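Side-chain contacts in mandalate racemase/muconate lactonizing enzyme (Unidentified, PDB 4E4U), which is a putative enolase-superfamily enzyme that probably catalyses an isomerase-type or related reaction starting from a carboxylate substrate: residues H177-S180 with L181-D185; I351-D355 with G356-P360. All blocks are in the same frame, centred on the assembly; numbering follows the deposited sequence.

Contacts 1 and 2 are both local, each formed within one continuous run of chain, and both fall in the barrel part of this enolase-superfamily protein. Contact 1 (177-180 with 181-185) starts the helix 181-198, which follows strand 162-165 after a loop; contact 2 (351-355 with 356-360) is the hairpin of strands 352-354 and 357-359, whose second strand pairs antiparallel with strand 125-130 of the barrel sheet. Their centres lie 37 Å apart and their nearest atoms about 28 Å apart, with no touch between them. Each meets a different neighbouring subunit. The dithiol ligand is bound by Y132, C151, E154, N155 and L158, none of which belongs to either contact.

Contact 1: H177-S180 with L181-D185; sequences HQLS and LEVLD
S180 meets V183 through its hydroxyl: OG accepts from V183 N at 3.1 Å, a capping bond with an N-H...O angle of 159° that makes S180 the N-cap of helix 181-198. With chi1 at 73°, OG sits between the backbone N and the carbonyl carbon, which turns it over the first helical turn, and CG2 of V183 packs 3.4 Å from S180 OG. The carbonyl of S180 is used as well: L184 N donates to S180 O at 2.9 Å, while L184 CG lies close beside the same oxygen. Next to this polar centre is an apolar patch. L179 sets its CD1 4.0 Å from L184 CD2 and its CD2 4.2 Å from V183 CG1, crossing the valine at about a right angle. E182 forms the looser side: its side chain comes near S180 OG through CB, at 4.0 Å, and its carboxylate instead forms a salt bridge with K201 of the second subunit. D185 forms a salt bridge with R223 of its own chain and a hydrogen bond with S200 of the second subunit. The chemistry implies a helix start where S180 satisfies V183 N and L184 N, and the E182 carboxylate would probably interact favourably with the helix dipole.

Contact 2: I351-D355 with G356-P360; sequences IRWED and GYIIP
G356 lies against W353, its N 3.1 Å above the indole plane and offset toward the rim, with W353 CH2 3.2 Å from G356 N. The tryptophan reaches this place because its CG is anti to the backbone N (chi1 -172°), and its NE1 is bonded to S127, whose OG also meets G356 O. Next comes Y357, whose backbone is gripped twice by E354. E354 N donates to Y357 O at 2.8 Å, almost straight, whereas Y357 N reaches E354 O at 2.9 Å from above the carbonyl plane. The Y357 ring has E354 O in plane at its edge, and D355 O lies 3.2 Å from Y357 CD1. Beyond the hairpin, R124 makes a cation-pi contact with this ring and Y357 OH bonds D396 of the third subunit.

These bonds close a two-residue beta hairpin, with a type I' turn running from E354 to Y357; its second strand pairs antiparallel with strand 125-130 of the barrel sheet in this enolase-superfamily domain.

I358 follows on the face that W353 occupies, in a non-hydrogen-bonded pair. Its CG1 packs 4.1 Å from W353 CD1, the two side chains crossing at about a right angle, while its CG2 meets CG2 of I351 at 4.0 Å. Helix 314-325 covers both isoleucines through I321. I359 turns to the other face, that of R352 and Y357. It lies side by side with the extended R352 chain, CB 3.8 Å from R352 CD, and its CG1 is near the plane at the edge of the guanidinium. I359 N donates to R352 O with an N-H...O angle of 170°, and a water bridges R352 N and I359 O just before P360 leaves the pairing.

Contact 1: H177-S180 with L181-D185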
ATOM      1  N   HIS A 177     -23.300  -5.530 -16.650  1.00 11.59           N
ATOM      2  CA  HIS A 177     -23.109  -5.443 -18.092  1.00 11.13           C
ATOM      3  C   HIS A 177     -22.706  -4.013 -18.472  1.00 10.25           C
ATOM      4  O   HIS A 177     -22.540  -3.147 -17.606  1.00 11.54           O
ATOM      5  CB  HIS A 177     -24.355  -5.921 -18.844  1.00 12.45           C
ATOM      6  CG  HIS A 177     -25.608  -5.202 -18.452  1.00 13.18           C
ATOM      7  ND1 HIS A 177     -26.572  -5.771 -17.652  1.00 13.48           N
ATOM      8  CD2 HIS A 177     -26.039  -3.951 -18.736  1.00 13.92           C
ATOM      9  CE1 HIS A 177     -27.557  -4.907 -17.473  1.00 13.47           C
ATOM     10  NE2 HIS A 177     -27.256  -3.794 -18.120  1.00 14.02           N
ATOM     11  N   GLN A 178     -22.528  -3.772 -19.763  1.00 10.32           N
ATOM     12  CA  GLN A 178     -22.049  -2.480 -20.248  1.00 10.78           C
ATOM     13  C   GLN A 178     -23.202  -1.752 -20.939  1.00 10.78           C
ATOM     14  O   GLN A 178     -23.647  -2.166 -22.014  1.00 12.41           O
ATOM     15  CB  GLN A 178     -20.870  -2.699 -21.205  1.00 11.34           C
ATOM     16  CG  GLN A 178     -20.225  -1.426 -21.752  1.00 11.15           C
ATOM     17  CD  GLN A 178     -19.189  -0.783 -20.827  1.00 10.59           C
ATOM     18  OE1 GLN A 178     -19.120   0.446 -20.737  1.00 11.08           O
ATOM     19  NE2 GLN A 178     -18.348  -1.596 -20.187  1.00 11.19           N
ATOM     20  N   LEU A 179     -23.697  -0.679 -20.321  1.00 10.55           N
ATOM     21  CA  LEU A 179     -24.853   0.039 -20.865  1.00 11.36           C
ATOM     22  C   LEU A 179     -24.583   0.572 -22.264  1.00 11.37           C
ATOM     23  O   LEU A 179     -23.503   1.085 -22.549  1.00 12.32           O
ATOM     24  CB  LEU A 179     -25.237   1.221 -19.976  1.00 11.89           C
ATOM     25  CG  LEU A 179     -25.585   0.912 -18.526  1.00 12.82           C
ATOM     26  CD1 LEU A 179     -25.963   2.200 -17.806  1.00 13.55           C
ATOM     27  CD2 LEU A 179     -26.706  -0.113 -18.434  1.00 14.45           C
ATOM     28  N   SER A 180     -25.585   0.468 -23.129  1.00 11.79           N
ATOM     29  CA  SER A 180     -25.488   1.011 -24.481  1.00 12.32           C
ATOM     30  C   SER A 180     -25.480   2.536 -24.464  1.00 12.41           C
ATOM     31  O   SER A 180     -25.896   3.162 -23.489  1.00 12.40           O
ATOM     32  CB  SER A 180     -26.685   0.558 -25.310  1.00 12.63           C
ATOM     33  OG  SER A 180     -27.847   1.254 -24.894  1.00 13.71           O
ATOM     34  N   LEU A 181     -25.032   3.132 -25.563  1.00 12.20           N
ATOM     35  CA  LEU A 181     -25.081   4.585 -25.710  1.00 12.56           C
ATOM     36  C   LEU A 181     -26.502   5.129 -25.577  1.00 13.38           C
ATOM     37  O   LEU A 181     -26.708   6.178 -24.977  1.00 13.78           O
ATOM     38  CB  LEU A 181     -24.501   5.014 -27.055  1.00 13.07           C
ATOM     39  CG  LEU A 181     -22.991   4.830 -27.174  1.00 13.17           C
ATOM     40  CD1 LEU A 181     -22.592   4.936 -28.635  1.00 14.26           C
ATOM     41  CD2 LEU A 181     -22.245   5.854 -26.326  1.00 14.49           C
ATOM     42  N   GLU A 182     -27.483   4.434 -26.145  1.00 13.37           N
ATOM     43  CA  GLU A 182     -28.858   4.909 -26.034  1.00 14.81           C
ATOM     44  C   GLU A 182     -29.338   4.923 -24.583  1.00 13.55           C
ATOM     45  O   GLU A 182     -30.056   5.839 -24.167  1.00 14.48           O
ATOM     46  CB  GLU A 182     -29.788   4.087 -26.917  1.00 17.70           C
ATOM     47  CG  GLU A 182     -29.612   4.423 -28.382  1.00 22.11           C
ATOM     48  CD  GLU A 182     -30.523   3.627 -29.279  1.00 27.77           C
ATOM     49  OE1 GLU A 182     -30.649   2.399 -29.069  1.00 30.45           O
ATOM     50  OE2 GLU A 182     -31.106   4.235 -30.197  1.00 30.33           O
ATOM     51  N   VAL A 183     -28.935   3.928 -23.798  1.00 13.16           N
ATOM     52  CA  VAL A 183     -29.314   3.914 -22.391  1.00 12.98           C
ATOM     53  C   VAL A 183     -28.552   4.997 -21.622  1.00 12.49           C
ATOM     54  O   VAL A 183     -29.142   5.700 -20.801  1.00 12.56           O
ATOM     55  CB  VAL A 183     -29.147   2.519 -21.766  1.00 13.43           C
ATOM     56  CG1 VAL A 183     -29.323   2.568 -20.254  1.00 14.55           C
ATOM     57  CG2 VAL A 183     -30.150   1.552 -22.391  1.00 15.09           C
ATOM     58  N   LEU A 184     -27.260   5.165 -21.909  1.00 12.41           N
ATOM     59  CA  LEU A 184     -26.496   6.245 -21.285  1.00 12.53           C
ATOM     60  C   LEU A 184     -27.137   7.598 -21.593  1.00 12.82           C
ATOM     61  O   LEU A 184     -27.275   8.441 -20.707  1.00 13.21           O
ATOM     62  CB  LEU A 184     -25.036   6.231 -21.743  1.00 12.53           C
ATOM     63  CG  LEU A 184     -24.188   5.033 -21.301  1.00 12.69           C
ATOM     64  CD1 LEU A 184     -22.861   4.999 -22.047  1.00 13.17           C
ATOM     65  CD2 LEU A 184     -23.941   5.083 -19.795  1.00 13.73           C
ATOM     66  N   ASP A 185     -27.539   7.798 -22.848  1.00 13.10           N
ATOM     67  CA  ASP A 185     -28.209   9.033 -23.242  1.00 13.86           C
ATOM     68  C   ASP A 185     -29.497   9.242 -22.447  1.00 13.72           C
ATOM     69  O   ASP A 185     -29.801  10.355 -22.016  1.00 14.22           O
ATOM     70  CB  ASP A 185     -28.575   9.003 -24.731  1.00 15.11           C
ATOM     71  CG  ASP A 185     -27.381   9.202 -25.651  1.00 16.90           C
ATOM     72  OD1 ASP A 185     -26.295   9.598 -25.181  1.00 17.35           O
ATOM     73  OD2 ASP A 185     -27.547   8.981 -26.870  1.00 19.07           O
TER

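Contact 2: I351-D355 with G356-P360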
ATOM      1  N   ILE A 351     -47.776   5.678   9.766  1.00 19.01           N
ATOM      2  CA  ILE A 351     -46.585   6.511   9.844  1.00 19.00           C
ATOM      3  C   ILE A 351     -46.952   7.921   9.406  1.00 18.49           C
ATOM      4  O   ILE A 351     -47.666   8.107   8.416  1.00 20.03           O
ATOM      5  CB  ILE A 351     -45.490   5.949   8.940  1.00 20.22           C
ATOM      6  CG1 ILE A 351     -45.087   4.562   9.443  1.00 21.73           C
ATOM      7  CG2 ILE A 351     -44.288   6.885   8.894  1.00 20.25           C
ATOM      8  CD1 ILE A 351     -44.238   3.790   8.480  1.00 22.97           C
ATOM      9  N   ARG A 352     -46.474   8.906  10.157  1.00 17.59           N
ATOM     10  CA  ARG A 352     -46.801  10.303   9.906  1.00 18.21           C
ATOM     11  C   ARG A 352     -45.763  10.990   9.018  1.00 16.77           C
ATOM     12  O   ARG A 352     -44.557  10.941   9.288  1.00 17.03           O
ATOM     13  CB  ARG A 352     -46.920  11.045  11.234  1.00 21.25           C
ATOM     14  CG  ARG A 352     -47.393  12.475  11.110  1.00 25.15           C
ATOM     15  CD  ARG A 352     -47.518  13.114  12.479  1.00 29.55           C
ATOM     16  NE  ARG A 352     -47.930  14.509  12.382  1.00 33.00           N
ATOM     17  CZ  ARG A 352     -49.103  14.973  12.799  1.00 35.79           C
ATOM     18  NH1 ARG A 352     -49.989  14.158  13.353  1.00 37.21           N
ATOM     19  NH2 ARG A 352     -49.385  16.258  12.661  1.00 36.79           N
ATOM     20  N   TRP A 353     -46.247  11.637   7.962  1.00 16.52           N
ATOM     21  CA  TRP A 353     -45.401  12.308   6.982  1.00 15.85           C
ATOM     22  C   TRP A 353     -45.963  13.703   6.758  1.00 15.26           C
ATOM     23  O   TRP A 353     -47.163  13.864   6.526  1.00 15.86           O
ATOM     24  CB  TRP A 353     -45.412  11.525   5.665  1.00 15.89           C
ATOM     25  CG  TRP A 353     -44.425  12.000   4.630  1.00 15.50           C
ATOM     26  CD1 TRP A 353     -43.185  11.484   4.383  1.00 15.22           C
ATOM     27  CD2 TRP A 353     -44.598  13.078   3.693  1.00 16.06           C
ATOM     28  NE1 TRP A 353     -42.582  12.172   3.360  1.00 15.99           N
ATOM     29  CE2 TRP A 353     -43.427  13.152   2.921  1.00 16.71           C
ATOM     30  CE3 TRP A 353     -45.635  13.983   3.442  1.00 17.01           C
ATOM     31  CZ2 TRP A 353     -43.258  14.100   1.911  1.00 17.51           C
ATOM     32  CZ3 TRP A 353     -45.464  14.921   2.436  1.00 17.03           C
ATOM     33  CH2 TRP A 353     -44.288  14.969   1.681  1.00 17.15           C
ATOM     34  N   GLU A 354     -45.102  14.713   6.841  1.00 16.22           N
ATOM     35  CA  GLU A 354     -45.518  16.100   6.637  1.00 17.58           C
ATOM     36  C   GLU A 354     -44.439  16.912   5.954  1.00 16.51           C
ATOM     37  O   GLU A 354     -43.303  16.956   6.433  1.00 16.69           O
ATOM     38  CB  GLU A 354     -45.808  16.778   7.975  1.00 21.31           C
ATOM     39  CG  GLU A 354     -46.956  16.223   8.753  1.00 25.47           C
ATOM     40  CD  GLU A 354     -47.247  17.035   9.998  1.00 28.99           C
ATOM     41  OE1 GLU A 354     -48.223  16.703  10.690  1.00 30.49           O
ATOM     42  OE2 GLU A 354     -46.498  17.993  10.287  1.00 30.80           O
ATOM     43  N   ASP A 355     -44.799  17.559   4.848  1.00 16.45           N
ATOM     44  CA  ASP A 355     -43.942  18.544   4.192  1.00 17.44           C
ATOM     45  C   ASP A 355     -42.514  18.042   3.961  1.00 16.53           C
ATOM     46  O   ASP A 355     -41.548  18.774   4.187  1.00 18.31           O
ATOM     47  CB  ASP A 355     -43.918  19.843   5.006  1.00 20.45           C
ATOM     48  CG  ASP A 355     -43.464  21.041   4.189  1.00 23.74           C
ATOM     49  OD1 ASP A 355     -43.505  20.958   2.946  1.00 23.38           O
ATOM     50  OD2 ASP A 355     -43.098  22.072   4.792  1.00 27.62           O
ATOM     51  N   GLY A 356     -42.375  16.793   3.523  1.00 15.44           N
ATOM     52  CA  GLY A 356     -41.065  16.257   3.202  1.00 15.73           C
ATOM     53  C   GLY A 356     -40.398  15.457   4.301  1.00 14.47           C
ATOM     54  O   GLY A 356     -39.341  14.873   4.071  1.00 15.87           O
ATOM     55  N   TYR A 357     -41.005  15.420   5.485  1.00 14.51           N
ATOM     56  CA  TYR A 357     -40.381  14.765   6.628  1.00 14.12           C
ATOM     57  C   TYR A 357     -41.255  13.701   7.259  1.00 13.82           C
ATOM     58  O   TYR A 357     -42.474  13.820   7.284  1.00 15.08           O
ATOM     59  CB  TYR A 357     -40.029  15.780   7.716  1.00 15.66           C
ATOM     60  CG  TYR A 357     -39.182  16.932   7.256  1.00 18.58           C
ATOM     61  CD1 TYR A 357     -39.775  18.078   6.741  1.00 21.97           C
ATOM     62  CD2 TYR A 357     -37.795  16.890   7.355  1.00 19.75           C
ATOM     63  CE1 TYR A 357     -39.020  19.147   6.323  1.00 24.19           C
ATOM     64  CE2 TYR A 357     -37.019  17.968   6.933  1.00 22.59           C
ATOM     65  CZ  TYR A 357     -37.647  19.093   6.419  1.00 25.16           C
ATOM     66  OH  TYR A 357     -36.919  20.184   5.996  1.00 27.66           O
ATOM     67  N   ILE A 358     -40.612  12.666   7.783  1.00 13.44           N
ATOM     68  CA  ILE A 358     -41.288  11.706   8.633  1.00 13.74           C
ATOM     69  C   ILE A 358     -41.251  12.220  10.067  1.00 14.54           C
ATOM     70  O   ILE A 358     -40.204  12.682  10.536  1.00 15.55           O
ATOM     71  CB  ILE A 358     -40.604  10.336   8.556  1.00 14.56           C
ATOM     72  CG1 ILE A 358     -40.735   9.778   7.142  1.00 15.16           C
ATOM     73  CG2 ILE A 358     -41.197   9.377   9.585  1.00 15.81           C
ATOM     74  CD1 ILE A 358     -39.761   8.651   6.832  1.00 15.97           C
ATOM     75  N   ILE A 359     -42.385  12.144  10.759  1.00 15.28           N
ATOM     76  CA  ILE A 359     -42.456  12.548  12.156  1.00 16.66           C
ATOM     77  C   ILE A 359     -42.473  11.298  13.027  1.00 16.39           C
ATOM     78  O   ILE A 359     -43.459  10.571  13.031  1.00 17.55           O
ATOM     79  CB  ILE A 359     -43.746  13.346  12.434  1.00 18.88           C
ATOM     80  CG1 ILE A 359     -43.916  14.470  11.405  1.00 21.15           C
ATOM     81  CG2 ILE A 359     -43.758  13.858  13.875  1.00 20.66           C
ATOM     82  CD1 ILE A 359     -42.761  15.445  11.357  1.00 22.78           C
ATOM     83  N   PRO A 360     -41.376  11.032  13.757  1.00 15.77           N
ATOM     84  CA  PRO A 360     -41.307   9.794  14.551  1.00 16.10           C
ATOM     85  C   PRO A 360     -42.388   9.694  15.619  1.00 17.47           C
ATOM     86  O   PRO A 360     -42.769  10.694  16.230  1.00 18.03           O
ATOM     87  CB  PRO A 360     -39.934   9.883  15.223  1.00 16.04           C
ATOM     88  CG  PRO A 360     -39.131  10.772  14.320  1.00 16.73           C
ATOM     89  CD  PRO A 360     -40.115  11.788  13.809  1.00 16.00           C
TER
HETATM   90  O   HOH W   1     -44.528   8.207  12.251  1.00 23.06           O